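Side-chain contacts in fructosyl amine: oxygen oxidoreductase (Aspergillus fumigatus, PDB 3DJE), which oxidatively removes the fructosyl group from glycated amines with the help of FAD, here holding a thio-linked fructopyranose ligand: residues N70-E75 with P386-E391; I347-H350 with L356-G359; P306-T311 with R417-H422. All blocks are in the same frame, centred on the assembly; numbering follows the deposited sequence.

Contact 1: N70-E75 with P386-E391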
# COMPACT_ATOMS: atom_id res chain seq x y z
N ASN A 70 16.76 -0.19 -1.71
CA ASN A 70 15.51 0.57 -1.74
C ASN A 70 15.58 1.79 -2.65
O ASN A 70 14.60 2.15 -3.31
CB ASN A 70 15.04 0.90 -0.33
CG ASN A 70 14.30 -0.28 0.29
OD1 ASN A 70 13.09 -0.44 0.08
ND2 ASN A 70 15.02 -1.14 1.00
N GLU A 71 16.77 2.40 -2.74
CA GLU A 71 16.99 3.51 -3.67
C GLU A 71 16.84 3.08 -5.13
O GLU A 71 16.25 3.82 -5.95
CB GLU A 71 18.37 4.13 -3.45
CG GLU A 71 18.44 5.02 -2.23
CD GLU A 71 19.82 5.62 -2.00
OE1 GLU A 71 20.84 5.00 -2.40
OE2 GLU A 71 19.88 6.71 -1.40
N ILE A 72 17.37 1.91 -5.46
CA ILE A 72 17.28 1.35 -6.80
C ILE A 72 15.81 1.14 -7.18
O ILE A 72 15.38 1.56 -8.25
CB ILE A 72 18.06 0.02 -6.91
CG1 ILE A 72 19.56 0.29 -6.78
CG2 ILE A 72 17.75 -0.70 -8.24
CD1 ILE A 72 20.42 -0.98 -6.70
N LEU A 73 15.06 0.53 -6.26
CA LEU A 73 13.65 0.22 -6.55
C LEU A 73 12.80 1.48 -6.60
O LEU A 73 11.88 1.59 -7.42
CB LEU A 73 13.09 -0.78 -5.53
CG LEU A 73 13.78 -2.15 -5.50
CD1 LEU A 73 13.05 -3.09 -4.54
CD2 LEU A 73 13.88 -2.79 -6.90
N ALA A 74 13.11 2.45 -5.73
CA ALA A 74 12.38 3.72 -5.71
C ALA A 74 12.65 4.53 -6.97
O ALA A 74 11.73 5.14 -7.52
CB ALA A 74 12.71 4.53 -4.48
N GLU A 75 13.91 4.55 -7.43
CA GLU A 75 14.24 5.29 -8.65
C GLU A 75 13.45 4.74 -9.85
O GLU A 75 12.92 5.51 -10.65
CB GLU A 75 15.75 5.30 -8.90
CG GLU A 75 16.23 6.45 -9.79
CD GLU A 75 16.22 6.10 -11.27
OE1 GLU A 75 16.00 4.91 -11.61
OE2 GLU A 75 16.45 7.02 -12.10
N PRO A 386 19.07 -9.15 -10.00
CA PRO A 386 20.47 -9.00 -9.60
C PRO A 386 20.70 -9.49 -8.18
O PRO A 386 19.84 -9.29 -7.31
CB PRO A 386 20.70 -7.49 -9.66
CG PRO A 386 19.64 -6.96 -10.55
CD PRO A 386 18.45 -7.85 -10.33
N GLN A 387 21.85 -10.13 -7.94
CA GLN A 387 22.16 -10.72 -6.64
C GLN A 387 21.95 -9.73 -5.49
O GLN A 387 21.36 -10.09 -4.46
CB GLN A 387 23.59 -11.29 -6.62
CG GLN A 387 24.04 -11.84 -5.26
CD GLN A 387 23.19 -13.01 -4.78
OE1 GLN A 387 23.59 -14.17 -4.92
NE2 GLN A 387 22.02 -12.71 -4.21
N LYS A 388 22.44 -8.51 -5.65
CA LYS A 388 22.32 -7.47 -4.63
C LYS A 388 20.88 -7.27 -4.17
O LYS A 388 20.60 -7.18 -2.97
CB LYS A 388 22.91 -6.15 -5.17
CG LYS A 388 22.77 -4.96 -4.23
CD LYS A 388 23.21 -3.67 -4.91
CE LYS A 388 23.36 -2.52 -3.91
NZ LYS A 388 24.45 -2.76 -2.90
N ILE A 389 19.96 -7.21 -5.13
CA ILE A 389 18.54 -6.97 -4.84
C ILE A 389 17.93 -8.26 -4.29
O ILE A 389 17.23 -8.24 -3.27
CB ILE A 389 17.79 -6.47 -6.08
CG1 ILE A 389 18.35 -5.11 -6.51
CG2 ILE A 389 16.27 -6.38 -5.81
CD1 ILE A 389 17.82 -4.61 -7.83
N HIS A 390 18.23 -9.37 -4.95
CA HIS A 390 17.72 -10.67 -4.53
C HIS A 390 17.97 -10.95 -3.05
O HIS A 390 17.09 -11.43 -2.35
CB HIS A 390 18.32 -11.79 -5.37
CG HIS A 390 17.88 -13.15 -4.93
ND1 HIS A 390 16.58 -13.58 -5.04
CD2 HIS A 390 18.57 -14.16 -4.36
CE1 HIS A 390 16.49 -14.81 -4.57
NE2 HIS A 390 17.68 -15.19 -4.14
N GLU A 391 19.17 -10.63 -2.57
CA GLU A 391 19.54 -10.92 -1.18
C GLU A 391 18.58 -10.29 -0.17
O GLU A 391 18.32 -10.87 0.90
CB GLU A 391 20.99 -10.47 -0.92
CG GLU A 391 21.67 -11.16 0.25
CD GLU A 391 21.49 -12.69 0.26
OE1 GLU A 391 21.61 -13.34 -0.81
OE2 GLU A 391 21.23 -13.22 1.36
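Two helices of the FAD-dependent oxidoreductase fold, the long helix 64-83 and the short helix 387-393, late in the chain, pack here almost at right angles, with I72 of one facing I389 of the other. The short axes of the two segments pass 11.1 Å apart with a crossing angle of -103°, so the helices share a single small patch rather than a seam, and about 159 Å² of surface is buried in all. I389 supplies the projecting group. Its CG1 lies opposite the carbonyl carbon (chi1 -63°) and the branch then runs on extended, which carries CD1 outward to the other helix. There CD1 reaches I72 CG2 at 3.9 Å, and the two isoleucine side chains cross obliquely. The same methyl of I389 also approaches L73 CD2, more loosely, at 4.4 Å, so that one terminal group spans two successive residues of helix 64-83. The CB of L73 does not head for I389; it is the end of the leucine that turns nearer, and this residue lies deeper in the protein, its side chain about 7 Å from that of the FAD-binding W17. On the solvent side, the outer branch of I72 meets the aliphatic part of K388. That lysine runs extended to CE and bends only at its last torsion, where NZ forms a salt bridge with E68, one turn before I72 on helix 64-83. This salt bridge lies at the border of the apolar patch. On the same helix, N70 OD1 is hydrogen-bonded to R365, a residue of the ligand pocket. Closest to the K388 chain itself is the terminal methyl of I72, with CD1 4.3 Å from K388 CD.

Contact 2: I347-H350 with L356-G359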
# COMPACT_ATOMS: atom_id res chain seq x y z
N ILE A 347 9.72 -11.04 -2.90
CA ILE A 347 9.58 -11.25 -4.34
C ILE A 347 10.63 -12.27 -4.73
O ILE A 347 11.83 -11.97 -4.67
CB ILE A 347 9.76 -9.91 -5.13
CG1 ILE A 347 8.62 -8.93 -4.78
CG2 ILE A 347 9.86 -10.17 -6.64
CD1 ILE A 347 8.93 -7.47 -5.13
N ASP A 348 10.19 -13.48 -5.05
CA ASP A 348 11.11 -14.58 -5.30
C ASP A 348 10.33 -15.74 -5.88
O ASP A 348 9.10 -15.79 -5.80
CB ASP A 348 11.75 -15.02 -3.99
CG ASP A 348 13.08 -15.79 -4.17
OD1 ASP A 348 13.56 -16.04 -5.31
OD2 ASP A 348 13.67 -16.16 -3.13
N ARG A 349 11.05 -16.67 -6.50
CA ARG A 349 10.50 -17.99 -6.74
C ARG A 349 10.42 -18.71 -5.41
O ARG A 349 11.27 -18.50 -4.53
CB ARG A 349 11.43 -18.77 -7.67
CG ARG A 349 11.94 -17.93 -8.80
CD ARG A 349 11.48 -18.39 -10.12
NE ARG A 349 12.58 -19.02 -10.84
CZ ARG A 349 12.88 -20.31 -10.75
NH1 ARG A 349 12.16 -21.12 -9.98
NH2 ARG A 349 13.90 -20.80 -11.45
N HIS A 350 9.41 -19.56 -5.25
CA HIS A 350 9.34 -20.41 -4.07
C HIS A 350 10.51 -21.43 -4.11
O HIS A 350 10.81 -21.97 -5.17
CB HIS A 350 7.99 -21.13 -4.01
CG HIS A 350 7.73 -21.77 -2.69
ND1 HIS A 350 8.23 -23.01 -2.36
CD2 HIS A 350 7.05 -21.32 -1.61
CE1 HIS A 350 7.85 -23.32 -1.13
NE2 HIS A 350 7.14 -22.31 -0.65
N LEU A 356 5.96 -21.67 -8.79
CA LEU A 356 5.35 -20.57 -8.02
C LEU A 356 6.28 -19.36 -7.88
O LEU A 356 7.46 -19.52 -7.57
CB LEU A 356 4.92 -21.05 -6.64
CG LEU A 356 4.22 -20.04 -5.71
CD1 LEU A 356 2.88 -19.61 -6.29
CD2 LEU A 356 4.04 -20.62 -4.30
N VAL A 357 5.72 -18.18 -8.12
CA VAL A 357 6.43 -16.91 -7.93
C VAL A 357 5.65 -16.08 -6.91
O VAL A 357 4.43 -15.93 -7.04
CB VAL A 357 6.56 -16.12 -9.25
CG1 VAL A 357 7.40 -14.85 -9.04
CG2 VAL A 357 7.22 -16.98 -10.33
N LEU A 358 6.35 -15.56 -5.92
CA LEU A 358 5.77 -14.70 -4.89
C LEU A 358 5.94 -13.25 -5.27
O LEU A 358 7.03 -12.85 -5.65
CB LEU A 358 6.47 -14.92 -3.53
CG LEU A 358 6.24 -16.24 -2.76
CD1 LEU A 358 4.79 -16.71 -2.88
CD2 LEU A 358 7.21 -17.30 -3.23
N GLY A 359 4.88 -12.46 -5.15
CA GLY A 359 5.03 -11.01 -5.28
C GLY A 359 4.22 -10.38 -4.18
O GLY A 359 3.07 -9.99 -4.39
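D348 O receives the shortest hydrogen bond between the two segments, from L358 N at 2.8 Å, nearly straight at the hydrogen (170°). Carbon groups crowd round the same oxygen: V357 CA makes a bent CA-H...O contact with it, and L358 CD2 closes in to 3.5 Å. The pair is completed by the longer return bond from D348 N to L358 O, 3.3 Å. Two residues along, H350 N binds L356 O at 3.0 Å, but from above the carbonyl plane, 36° out of it. These bonds make an antiparallel beta-hairpin at the border of the Rossmann-type FAD-binding sheet: 346-347 is an outermost strand, and 356-360 continues the sheet on its other side through strand 212-215. At the non-hydrogen-bonded pair of R349 and V357 the chains come as near as 4.4 Å between CA atoms. I347 and V357 share a face of the sheet, where helix 373-382 packs on both. L358 lies on the opposite face, and its CD2 sits at the edge of the H350 imidazole, near the ring plane. L356 CD2 approaches that ring obliquely, 4.0 Å from H350 CB. The imidazole is carried to these two leucine methyls because CG lies anti to the backbone N (chi1 -167°). Y353 stacks on the ring, and H350 ND1 accepts from the backbone N of Y353 and of Q352 in the turn.

Contact 3: P306-T311 with R417-H422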
# COMPACT_ATOMS: atom_id res chain seq x y z
N PRO A 306 -12.94 1.86 13.30
CA PRO A 306 -13.21 1.86 14.76
C PRO A 306 -13.45 3.28 15.27
O PRO A 306 -12.83 4.22 14.79
CB PRO A 306 -11.91 1.30 15.35
CG PRO A 306 -11.34 0.44 14.25
CD PRO A 306 -11.64 1.22 13.00
N LYS A 307 -14.32 3.42 16.27
CA LYS A 307 -14.58 4.74 16.84
C LYS A 307 -13.31 5.39 17.40
O LYS A 307 -13.15 6.60 17.29
CB LYS A 307 -15.69 4.68 17.90
CG LYS A 307 -17.08 4.50 17.29
CD LYS A 307 -17.78 5.83 17.02
CE LYS A 307 -18.55 6.31 18.25
NZ LYS A 307 -19.36 7.54 17.98
N GLU A 308 -12.40 4.59 17.96
CA GLU A 308 -11.14 5.12 18.47
C GLU A 308 -10.32 5.76 17.34
O GLU A 308 -9.64 6.77 17.56
CB GLU A 308 -10.35 4.05 19.22
CG GLU A 308 -9.95 2.84 18.39
CD GLU A 308 -8.86 2.01 19.01
OE1 GLU A 308 -8.18 2.50 19.96
OE2 GLU A 308 -8.67 0.86 18.55
N ALA A 309 -10.42 5.18 16.14
CA ALA A 309 -9.75 5.73 14.95
C ALA A 309 -10.35 7.06 14.54
O ALA A 309 -9.63 8.01 14.23
CB ALA A 309 -9.76 4.72 13.79
N GLU A 310 -11.68 7.15 14.55
CA GLU A 310 -12.35 8.43 14.36
C GLU A 310 -11.84 9.49 15.34
O GLU A 310 -11.59 10.62 14.94
CB GLU A 310 -13.86 8.30 14.50
CG GLU A 310 -14.58 9.64 14.53
CD GLU A 310 -16.10 9.51 14.50
OE1 GLU A 310 -16.61 8.46 14.95
OE2 GLU A 310 -16.78 10.45 14.05
N THR A 311 -11.71 9.13 16.61
CA THR A 311 -11.21 10.07 17.62
C THR A 311 -9.81 10.57 17.26
O THR A 311 -9.53 11.77 17.36
CB THR A 311 -11.25 9.43 19.03
OG1 THR A 311 -12.60 9.05 19.30
CG2 THR A 311 -10.78 10.40 20.11
N ARG A 417 1.10 0.92 19.88
CA ARG A 417 1.02 -0.53 19.97
C ARG A 417 0.41 -1.01 18.67
O ARG A 417 -0.41 -0.31 18.07
CB ARG A 417 0.06 -0.97 21.08
CG ARG A 417 0.34 -0.46 22.46
CD ARG A 417 -0.66 -1.11 23.42
NE ARG A 417 -0.26 -0.93 24.82
CZ ARG A 417 0.62 -1.70 25.46
NH1 ARG A 417 1.23 -2.70 24.83
NH2 ARG A 417 0.91 -1.45 26.73
N VAL A 418 0.78 -2.22 18.25
CA VAL A 418 0.01 -2.91 17.22
C VAL A 418 -1.30 -3.40 17.86
O VAL A 418 -1.30 -4.23 18.78
CB VAL A 418 0.80 -4.09 16.59
CG1 VAL A 418 -0.01 -4.77 15.48
CG2 VAL A 418 2.14 -3.61 16.04
N MSE A 419 -2.42 -2.86 17.37
CA MSE A 419 -3.74 -3.15 17.93
C MSE A 419 -4.37 -4.38 17.29
O MSE A 419 -3.78 -5.00 16.40
CB MSE A 419 -4.64 -1.92 17.77
CG MSE A 419 -4.07 -0.69 18.46
SE MSE A 419 -4.94 0.91 17.88
CE MSE A 419 -4.17 1.02 16.09
N ASP A 420 -5.56 -4.75 17.75
CA ASP A 420 -6.28 -5.87 17.17
C ASP A 420 -7.78 -5.60 17.11
O ASP A 420 -8.37 -5.04 18.05
CB ASP A 420 -5.99 -7.17 17.94
CG ASP A 420 -6.38 -8.42 17.16
OD1 ASP A 420 -5.49 -9.08 16.59
OD2 ASP A 420 -7.59 -8.72 17.10
N PHE A 421 -8.40 -5.98 16.00
CA PHE A 421 -9.82 -5.71 15.79
C PHE A 421 -10.73 -6.41 16.79
O PHE A 421 -11.86 -5.97 17.00
CB PHE A 421 -10.22 -6.06 14.35
CG PHE A 421 -9.79 -5.02 13.33
CD1 PHE A 421 -10.28 -3.71 13.39
CD2 PHE A 421 -8.92 -5.36 12.30
CE1 PHE A 421 -9.89 -2.75 12.45
CE2 PHE A 421 -8.52 -4.39 11.34
CZ PHE A 421 -9.01 -3.10 11.42
N HIS A 422 -10.24 -7.50 17.39
CA HIS A 422 -11.00 -8.19 18.45
C HIS A 422 -11.23 -7.29 19.66
O HIS A 422 -12.16 -7.52 20.44
CB HIS A 422 -10.32 -9.49 18.87
CG HIS A 422 -10.39 -10.57 17.82
ND1 HIS A 422 -9.40 -10.76 16.88
CD2 HIS A 422 -11.34 -11.49 17.56
CE1 HIS A 422 -9.73 -11.76 16.09
NE2 HIS A 422 -10.91 -12.23 16.48
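The phenyl ring of F421 meets P306 at its edge: P306 CG lies near the ring plane, 3.9 Å from F421 CE1, and the two side chains cross at about a right angle. The same ring also meets three aromatic residues: Y284 stacks on it, F300 meets it edge-to-face and W427 lies with its plane only slightly inclined. The CB of F421 does not aim at the proline; with CG opposite the carbonyl carbon (chi1 -77°), the far end of the ring is what swings nearer. A second touch lies beside this one, between E308 and the selenomethionine M419. The CG of E308 is wedged between its own backbone N and carbonyl carbon (chi1 61°), and the chain then stretches out to slide past M419 in the opposite direction, setting OE2 3.8 Å from M419 SE. The same OE2 is hydrogen-bonded to Y284 OH, which ties the glutamate to the residue that stacks on F421. In the fold, this contact joins the start of helix 307-320, where P306 is the N-cap residue, to the short strand 419-420 of the C-terminal tail. That strand runs parallel to 274-289 in the large mixed sheet, and 274-289 carries E280 of the substrate pocket. Next to F421 the tail is held by an Asx turn. D420 OD2 accepts H422 N at 2.9 Å through its anti lone pair, and takes H422 ND1 at 2.7 Å on the syn side, 17° out of the carboxylate plane. ND1 is the donor and so carries its proton, and the two bonds fix the H422 ring against the carboxylate. D420 OD1 is hydrogen-bonded to T285 OG1 and M287 N of strand 274-289.

In the fold
Contacts 1 and 2 are neighbours, their centres 16 Å apart, and they touch where H390 CE1 of helix 387-393 packs against D348 OD1 at 3.3 Å. Contact 3 stands off on the other side of the chain's centre from contact 1, 35 Å from it and 33 Å from contact 2, centre to centre. Along the sequence, contact 2 is a local hairpin nested within the loops closed by both others, whereas contacts 1 and 3 alternate. The chain after the hairpin reaches both regions: helix 387-393 lies against the edge strand 346-347 of the FAD-binding sheet, and strand 419-420 joins the large sheet that contributes to the substrate pocket.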